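Local coordinates for surface presentation of antigens protein SpaK (Salmonella typhimurium, PDB 2FM8) that stores effector proteins, including SopA, SopE, SopE2 and SipA, in the bacterial cytoplasm and keeps them competent for type III secretion, at residues F108-D111 against G112-S116; L4-A7 against E8-R11. All blocks are in the same frame, centred on the assembly; numbering follows the deposited sequence.

How the contacts relate
The chain lays down contact 2 first, where residues 4-11 start helix 6-17, and reaches contact 1 about a hundred residues later, where residues 108-116 carry the loop after strand 97-103 into helix 112-132. In the fold the two lie together, their centres about 10 Å apart. Each is an aspartate-capped helix start, and the two starts touch: F115 and L109 pack on L9, and F115 also on V10. Both contacts send side chains to strand 51-57 of the antiparallel sheet, sharing V52. The first and last helices of this small alpha/beta chaperone are thereby joined to each other and to the sheet between them in sequence.

Contact 1 (F108-D111 against G112-S116); sequences FLSD and GEKFS
The carboxylate oxygen OD1 of D111 takes the backbone N-H of K114 in a nearly straight hydrogen bond, N to OD1 3.0 Å with 164° at the hydrogen. D111 is thus the N-cap of helix 112-132, and the case illustrates how a side chain can stand in for the carbonyl acceptors that a first helical turn lacks. Its CG sits between the backbone N and the carbonyl carbon (chi1 53°), which folds the carboxylate back over the opening turn. The amide reaches OD1 from above the carboxylate plane. OD2 of D111 takes a 2.7 Å bond from the hydroxyl OG of S110, again from above the plane, so that each oxygen has a donor and the group's rotation is restrained. The helix start would probably stabilise the negative charge, against some opposition from E113, whose OE2 stands 4.6 Å from D111 OD1. Meanwhile the carbonyl O of D111 accepts from F115 N, beginning the regular helical pattern.

The preceding loop wraps against the same turn. F115 lies with its ring edge toward the carbonyl O of F108, and its CA makes a CH...O contact with that oxygen at 3.3 Å. L109 reaches the ring obliquely, its CD2 3.8 Å from F115 CD1; F115 also packs on I54, joining the turn to strand 51-57. K114 takes a different course: its chain bends early, passes S110 OG with its CG, and runs back to F108, where CD comes 4.0 Å from ring atom CD1. While the carbonyl O of K114 meets that ring at its edge, the ammonium lies over a face in an off-centre cation-pi contact, NZ 4.7 Å from the F108 centroid and 27° off the ring normal.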
loop_
_atom_site.group_PDB
_atom_site.type_symbol
_atom_site.label_atom_id
_atom_site.label_comp_id
_atom_site.label_asym_id
_atom_site.label_seq_id
_atom_site.Cartn_x
_atom_site.Cartn_y
_atom_site.Cartn_z
ATOM N N PHE A 108 22.050 -1.555 -21.132
ATOM C CA PHE A 108 21.052 -1.583 -22.215
ATOM C C PHE A 108 20.945 -0.288 -22.985
ATOM O O PHE A 108 19.992 -0.067 -23.734
ATOM C CB PHE A 108 19.709 -2.033 -21.643
ATOM C CG PHE A 108 19.712 -3.470 -21.253
ATOM C CD1 PHE A 108 19.342 -4.439 -22.165
ATOM C CD2 PHE A 108 20.162 -3.861 -19.991
ATOM C CE1 PHE A 108 19.375 -5.782 -21.815
ATOM C CE2 PHE A 108 20.212 -5.201 -19.626
ATOM C CZ PHE A 108 19.812 -6.167 -20.526
ATOM N N LEU A 109 21.962 0.554 -22.859
ATOM C CA LEU A 109 21.971 1.856 -23.523
ATOM C C LEU A 109 23.112 1.983 -24.535
ATOM O O LEU A 109 23.263 3.039 -25.117
ATOM C CB LEU A 109 22.070 2.987 -22.475
ATOM C CG LEU A 109 20.909 3.045 -21.464
ATOM C CD1 LEU A 109 21.172 3.992 -20.318
ATOM C CD2 LEU A 109 19.638 3.457 -22.203
ATOM N N SER A 110 23.872 0.905 -24.747
ATOM C CA SER A 110 25.114 0.929 -25.530
ATOM C C SER A 110 24.891 0.965 -27.041
ATOM O O SER A 110 25.689 1.520 -27.770
ATOM C CB SER A 110 25.943 -0.306 -25.212
ATOM O OG SER A 110 25.257 -1.470 -25.666
ATOM N N ASP A 111 23.796 0.364 -27.500
ATOM C CA ASP A 111 23.465 0.337 -28.916
ATOM C C ASP A 111 21.972 0.059 -29.054
ATOM O O ASP A 111 21.277 -0.184 -28.038
ATOM C CB ASP A 111 24.320 -0.723 -29.644
ATOM C CG ASP A 111 24.233 -2.074 -28.992
ATOM O OD1 ASP A 111 23.220 -2.775 -29.196
ATOM O OD2 ASP A 111 25.156 -2.427 -28.212
ATOM N N GLY A 112 21.489 0.110 -30.290
ATOM C CA GLY A 112 20.089 -0.072 -30.608
ATOM C C GLY A 112 19.571 -1.476 -30.361
ATOM O O GLY A 112 18.406 -1.648 -29.990
ATOM N N GLU A 113 20.421 -2.484 -30.553
ATOM C CA GLU A 113 19.997 -3.860 -30.293
ATOM C C GLU A 113 19.716 -4.061 -28.808
ATOM O O GLU A 113 18.708 -4.676 -28.443
ATOM C CB GLU A 113 21.023 -4.881 -30.781
ATOM C CG GLU A 113 21.056 -5.005 -32.298
ATOM C CD GLU A 113 22.161 -5.931 -32.808
ATOM O OE1 GLU A 113 22.206 -6.131 -34.052
ATOM O OE2 GLU A 113 22.980 -6.455 -31.988
ATOM N N LYS A 114 20.618 -3.548 -27.973
ATOM C CA LYS A 114 20.470 -3.591 -26.530
ATOM C C LYS A 114 19.242 -2.758 -26.062
ATOM O O LYS A 114 18.449 -3.229 -25.234
ATOM C CB LYS A 114 21.760 -3.134 -25.828
ATOM C CG LYS A 114 22.857 -4.249 -25.622
ATOM C CD LYS A 114 22.519 -5.195 -24.465
ATOM C CE LYS A 114 23.565 -6.353 -24.245
ATOM N NZ LYS A 114 23.362 -7.116 -22.919
ATOM N N PHE A 115 19.070 -1.549 -26.602
ATOM C CA PHE A 115 17.932 -0.751 -26.188
ATOM C C PHE A 115 16.607 -1.365 -26.661
ATOM O O PHE A 115 15.608 -1.255 -25.973
ATOM C CB PHE A 115 18.064 0.714 -26.610
ATOM C CG PHE A 115 17.114 1.630 -25.886
ATOM C CD1 PHE A 115 17.122 1.704 -24.499
ATOM C CD2 PHE A 115 16.173 2.389 -26.595
ATOM C CE1 PHE A 115 16.243 2.530 -23.819
ATOM C CE2 PHE A 115 15.287 3.227 -25.934
ATOM C CZ PHE A 115 15.305 3.291 -24.542
ATOM N N SER A 116 16.625 -1.999 -27.833
ATOM C CA SER A 116 15.482 -2.737 -28.360
ATOM C C SER A 116 15.058 -3.846 -27.418
ATOM O O SER A 116 13.886 -4.056 -27.229
ATOM C CB SER A 116 15.790 -3.314 -29.747
ATOM O OG SER A 116 14.623 -3.816 -30.391
#

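Contact 2 (L4-A7 against E8-R11); sequences LDIA and ELVR
With CG swung opposite its own main-chain nitrogen (chi1 -170°), D5 lays its carboxylate alongside E8, which meets it with a chain bent sharply at chi2 (-39°). The two side chains point the same way, and OD2 of D5 rests 3.6 Å from CG of E8. OD1 of D5 accepts the backbone N-H of E8, but at 3.4 Å from N this capping bond is weak. The two carboxylates stand almost perpendicular, their planes 85° apart, and D5 OD2 keeps 4.9 Å from E8 OE2. E8 OE2 forms a salt bridge with R11 NH1 at 3.2 Å, which includes a weak hydrogen bond; the arginine may offset any repulsion between the two acids. This is the familiar i to i+3 pairing of acid and base along a helix, here set beside the capping residue itself.

Behind this polar edge the main chain settles at once into the i to i+4 pattern. D5 O receives L9 N, I6 O receives V10 N at 2.8 Å, and A7 O receives R11 N.

The apolar side is built from both segments. L4, standing before the helix, crosses L9 at about a right angle and brings CD1 to 4.1 Å from L9 CD2. I6 adds CD1 near the same methyl and its CG1 4.3 Å from V10 CG2. I6 and V10 continue onto I45 of strand 43-48, whereas A7 and R11 pack against I27. The result is an N-capped amphipathic helix laid on an antiparallel sheet, the opening element of the alpha/beta fold of class I type III secretion chaperones.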
loop_
_atom_site.group_PDB
_atom_site.type_symbol
_atom_site.label_atom_id
_atom_site.label_comp_id
_atom_site.label_asym_id
_atom_site.label_seq_id
_atom_site.Cartn_x
_atom_site.Cartn_y
_atom_site.Cartn_z
ATOM N N LEU A 4 24.988 11.056 -24.939
ATOM C CA LEU A 4 23.909 10.121 -25.329
ATOM C C LEU A 4 22.784 10.816 -26.085
ATOM O O LEU A 4 22.194 11.772 -25.590
ATOM C CB LEU A 4 23.303 9.391 -24.122
ATOM C CG LEU A 4 22.118 8.465 -24.498
ATOM C CD1 LEU A 4 22.596 7.237 -25.250
ATOM C CD2 LEU A 4 21.337 8.043 -23.314
ATOM N N ASP A 5 22.471 10.314 -27.273
ATOM C CA ASP A 5 21.387 10.871 -28.058
ATOM C C ASP A 5 20.222 9.897 -27.972
ATOM O O ASP A 5 20.227 8.855 -28.625
ATOM C CB ASP A 5 21.839 11.086 -29.501
ATOM C CG ASP A 5 20.832 11.879 -30.327
ATOM O OD1 ASP A 5 19.631 11.957 -29.989
ATOM O OD2 ASP A 5 21.257 12.443 -31.339
ATOM N N ILE A 6 19.227 10.238 -27.157
ATOM C CA ILE A 6 18.094 9.331 -26.912
ATOM C C ILE A 6 17.207 9.111 -28.164
ATOM O O ILE A 6 16.778 7.990 -28.447
ATOM C CB ILE A 6 17.276 9.760 -25.641
ATOM C CG1 ILE A 6 16.297 8.658 -25.223
ATOM C CG2 ILE A 6 16.526 11.062 -25.850
ATOM C CD1 ILE A 6 16.955 7.354 -24.865
ATOM N N ALA A 7 16.947 10.177 -28.919
ATOM C CA ALA A 7 16.226 10.042 -30.180
ATOM C C ALA A 7 16.925 9.027 -31.094
ATOM O O ALA A 7 16.271 8.169 -31.690
ATOM C CB ALA A 7 16.082 11.399 -30.888
ATOM N N GLU A 8 18.248 9.093 -31.185
ATOM C CA GLU A 8 18.937 8.193 -32.102
ATOM C C GLU A 8 18.946 6.765 -31.584
ATOM O O GLU A 8 18.851 5.809 -32.376
ATOM C CB GLU A 8 20.342 8.675 -32.462
ATOM C CG GLU A 8 20.367 9.776 -33.543
ATOM C CD GLU A 8 19.332 9.600 -34.712
ATOM O OE1 GLU A 8 19.298 8.518 -35.371
ATOM O OE2 GLU A 8 18.558 10.569 -34.959
ATOM N N LEU A 9 19.013 6.630 -30.264
ATOM C CA LEU A 9 18.875 5.329 -29.635
ATOM C C LEU A 9 17.497 4.700 -29.913
ATOM O O LEU A 9 17.413 3.525 -30.294
ATOM C CB LEU A 9 19.111 5.428 -28.123
ATOM C CG LEU A 9 19.547 4.129 -27.453
ATOM C CD1 LEU A 9 20.826 3.590 -28.098
ATOM C CD2 LEU A 9 19.724 4.330 -25.945
ATOM N N VAL A 10 16.439 5.486 -29.710
ATOM C CA VAL A 10 15.068 5.036 -29.920
ATOM C C VAL A 10 14.858 4.659 -31.403
ATOM O O VAL A 10 14.304 3.612 -31.720
ATOM C CB VAL A 10 14.071 6.132 -29.476
ATOM C CG1 VAL A 10 12.667 5.852 -29.982
ATOM C CG2 VAL A 10 14.059 6.243 -27.944
ATOM N N ARG A 11 15.319 5.526 -32.303
ATOM C CA ARG A 11 15.154 5.308 -33.741
ATOM C C ARG A 11 15.824 3.968 -34.137
ATOM O O ARG A 11 15.257 3.126 -34.846
ATOM C CB ARG A 11 15.714 6.529 -34.503
ATOM C CG ARG A 11 15.644 6.420 -35.983
ATOM C CD ARG A 11 16.042 7.747 -36.753
ATOM N NE ARG A 11 14.870 8.635 -36.925
ATOM C CZ ARG A 11 14.605 9.737 -36.206
ATOM N NH1 ARG A 11 15.441 10.175 -35.256
ATOM N NH2 ARG A 11 13.486 10.425 -36.458
#